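Local coordinates for protein exopolygalacturonase (Yersinia enterocolitica, PDB 2UVF) that hydrolyses pectic polygalacturonate from the chain end as a family 28 glycoside hydrolase, probably releasing digalacturonic acid, at residues I405-A409 and M421-L426. Numbering follows the deposited sequence.
Sequences INFAA and MKGAWL. With ADA (alpha-D-galactopyranuronic acid), chain C.
Phe407 and Met421 meet through two different first torsions: the phenylalanine carries CG anti to its carbonyl carbon (chi1 -61°), which sends the ring across the interior, whereas the methionine sets CG anti to its own N and then bends at chi2 and chi3, bringing sulfur and methyl back alongside that ring. Met421 SD lies 5.3 Å from the centroid of the Phe407 ring, 82° off the ring normal, a Met-aromatic contact made at the edge. The far end of the ring is met by later residues of the same strand as Met421. Ala424 CB approaches obliquely, 3.5 Å from Phe407 CE1, and Leu426 CD2 reaches the edge at CZ, 3.8 Å away and near the ring plane. One flat group is thus bordered by three residues of a single strand. Leu426 also turns its other methyl to Ile405, with CD1 to CD1 at 4.1 Å as the two side chains pass in opposite directions. At the other end, Ala409 CB touches Met421 CB at 4.1 Å, where the two segments draw together.

The example illustrates how a right-handed parallel beta-helix, the fold of family 28, gives the two faces of one strand different tasks. Inward residues of 405-408 fill the core, while Asn406 and Ala408 face the glycan pocket; Asn406 OD1 accepts a hydrogen bond of 2.7 Å from O3 of the bound galacturonic acid, a sugar also held by Arg240 and His355.

The two strands face each other across the coil interior, their axes 8.1 Å apart at the closest, and share no backbone hydrogen bonds. Strand 405-408 is instead flanked by the parallel strands 383-386 and 438-441, and strand 421-427 by 391-394 and 448-459, whose Ile448 and Ile451 continue the apolar filling into the next coil.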
loop_
_atom_site.group_PDB
_atom_site.type_symbol
_atom_site.label_atom_id
_atom_site.label_comp_id
_atom_site.label_asym_id
_atom_site.label_seq_id
_atom_site.Cartn_x
_atom_site.Cartn_y
_atom_site.Cartn_z
ATOM N N ILE A 405 2.423 2.395 1.437
ATOM C CA ILE A 405 0.979 2.287 1.553
ATOM C C ILE A 405 0.499 3.535 2.286
ATOM O O ILE A 405 0.969 3.853 3.386
ATOM C CB ILE A 405 0.499 0.981 2.263
ATOM C CG1 ILE A 405 1.014 -0.258 1.526
ATOM C CG2 ILE A 405 -1.046 0.943 2.392
ATOM C CD1 ILE A 405 0.969 -1.525 2.375
ATOM N N ASN A 406 -0.397 4.269 1.630
ATOM C CA ASN A 406 -0.932 5.487 2.200
ATOM C C ASN A 406 -2.429 5.352 2.429
ATOM O O ASN A 406 -3.131 4.762 1.611
ATOM C CB ASN A 406 -0.663 6.660 1.253
ATOM C CG ASN A 406 -1.146 7.971 1.819
ATOM O OD1 ASN A 406 -2.269 8.398 1.565
ATOM N ND2 ASN A 406 -0.311 8.603 2.608
ATOM N N PHE A 407 -2.912 5.898 3.539
ATOM C CA PHE A 407 -4.369 5.951 3.803
ATOM C C PHE A 407 -4.835 7.380 3.883
ATOM O O PHE A 407 -4.244 8.185 4.579
ATOM C CB PHE A 407 -4.741 5.206 5.079
ATOM C CG PHE A 407 -4.388 3.759 5.038
ATOM C CD1 PHE A 407 -5.215 2.853 4.389
ATOM C CD2 PHE A 407 -3.211 3.299 5.642
ATOM C CE1 PHE A 407 -4.878 1.511 4.349
ATOM C CE2 PHE A 407 -2.875 1.961 5.604
ATOM C CZ PHE A 407 -3.702 1.061 4.943
ATOM N N ALA A 408 -5.882 7.689 3.140
ATOM C CA ALA A 408 -6.413 9.046 3.079
ATOM C C ALA A 408 -7.915 9.032 3.402
ATOM O O ALA A 408 -8.621 8.097 3.029
ATOM C CB ALA A 408 -6.189 9.624 1.703
ATOM N N ALA A 409 -8.396 10.087 4.059
ATOM C CA ALA A 409 -9.820 10.180 4.390
ATOM C C ALA A 409 -10.460 11.569 4.163
ATOM O O ALA A 409 -11.537 11.863 4.689
ATOM C CB ALA A 409 -10.059 9.683 5.788
ATOM N N MET A 421 -12.090 6.057 5.986
ATOM C CA MET A 421 -11.148 5.025 5.546
ATOM C C MET A 421 -11.105 3.959 6.663
ATOM O O MET A 421 -10.426 4.146 7.679
ATOM C CB MET A 421 -9.775 5.672 5.269
ATOM C CG MET A 421 -8.631 4.757 4.797
ATOM S SD MET A 421 -8.926 3.805 3.305
ATOM C CE MET A 421 -9.147 2.156 4.003
ATOM N N LYS A 422 -11.849 2.860 6.482
ATOM C CA LYS A 422 -12.099 1.897 7.568
ATOM C C LYS A 422 -11.816 0.438 7.190
ATOM O O LYS A 422 -12.446 -0.109 6.292
ATOM C CB LYS A 422 -13.554 2.053 8.090
ATOM C CG LYS A 422 -13.993 1.022 9.132
ATOM C CD LYS A 422 -15.430 1.233 9.660
ATOM C CE LYS A 422 -15.828 0.003 10.514
ATOM N NZ LYS A 422 -17.296 -0.123 10.893
ATOM N N GLY A 423 -10.873 -0.195 7.879
ATOM C CA GLY A 423 -10.577 -1.622 7.647
ATOM C C GLY A 423 -9.446 -1.940 6.678
ATOM O O GLY A 423 -9.674 -2.149 5.477
ATOM N N ALA A 424 -8.218 -2.001 7.196
ATOM C CA ALA A 424 -7.049 -2.350 6.361
ATOM C C ALA A 424 -6.224 -3.483 6.988
ATOM O O ALA A 424 -5.965 -3.485 8.172
ATOM C CB ALA A 424 -6.190 -1.138 6.150
ATOM N N TRP A 425 -5.796 -4.441 6.194
ATOM C CA TRP A 425 -4.994 -5.514 6.758
ATOM C C TRP A 425 -3.749 -5.670 5.896
ATOM O O TRP A 425 -3.815 -5.985 4.716
ATOM C CB TRP A 425 -5.860 -6.766 6.928
ATOM C CG TRP A 425 -5.255 -7.976 7.559
ATOM C CD1 TRP A 425 -4.206 -8.044 8.430
ATOM C CD2 TRP A 425 -5.696 -9.318 7.351
ATOM N NE1 TRP A 425 -3.949 -9.363 8.767
ATOM C CE2 TRP A 425 -4.866 -10.162 8.128
ATOM C CE3 TRP A 425 -6.723 -9.893 6.583
ATOM C CZ2 TRP A 425 -5.034 -11.547 8.160
ATOM C CZ3 TRP A 425 -6.889 -11.277 6.616
ATOM C CH2 TRP A 425 -6.050 -12.087 7.405
ATOM N N LEU A 426 -2.607 -5.345 6.473
ATOM C CA LEU A 426 -1.375 -5.278 5.666
ATOM C C LEU A 426 -0.384 -6.297 6.201
ATOM O O LEU A 426 0.188 -6.089 7.251
ATOM C CB LEU A 426 -0.780 -3.851 5.686
ATOM C CG LEU A 426 -1.632 -2.601 5.333
ATOM C CD1 LEU A 426 -2.495 -2.806 4.078
ATOM C CD2 LEU A 426 -2.492 -2.150 6.500
HETATM C C1 ADA C . -1.848 13.305 -0.051
HETATM C C2 ADA C . -2.563 11.997 0.346
HETATM C C3 ADA C . -2.501 11.046 -0.866
HETATM C C4 ADA C . -3.188 11.705 -2.102
HETATM C C5 ADA C . -2.497 13.049 -2.424
HETATM C C6 ADA C . -3.042 13.897 -3.606
HETATM O O2 ADA C . -1.973 11.412 1.524
HETATM O O3 ADA C . -3.076 9.781 -0.548
HETATM O O4 ADA C . -4.588 11.904 -1.880
HETATM O O5 ADA C . -2.448 13.907 -1.244
HETATM O O6B ADA C . -3.238 15.110 -3.374
HETATM O O6A ADA C . -3.241 13.344 -4.715
#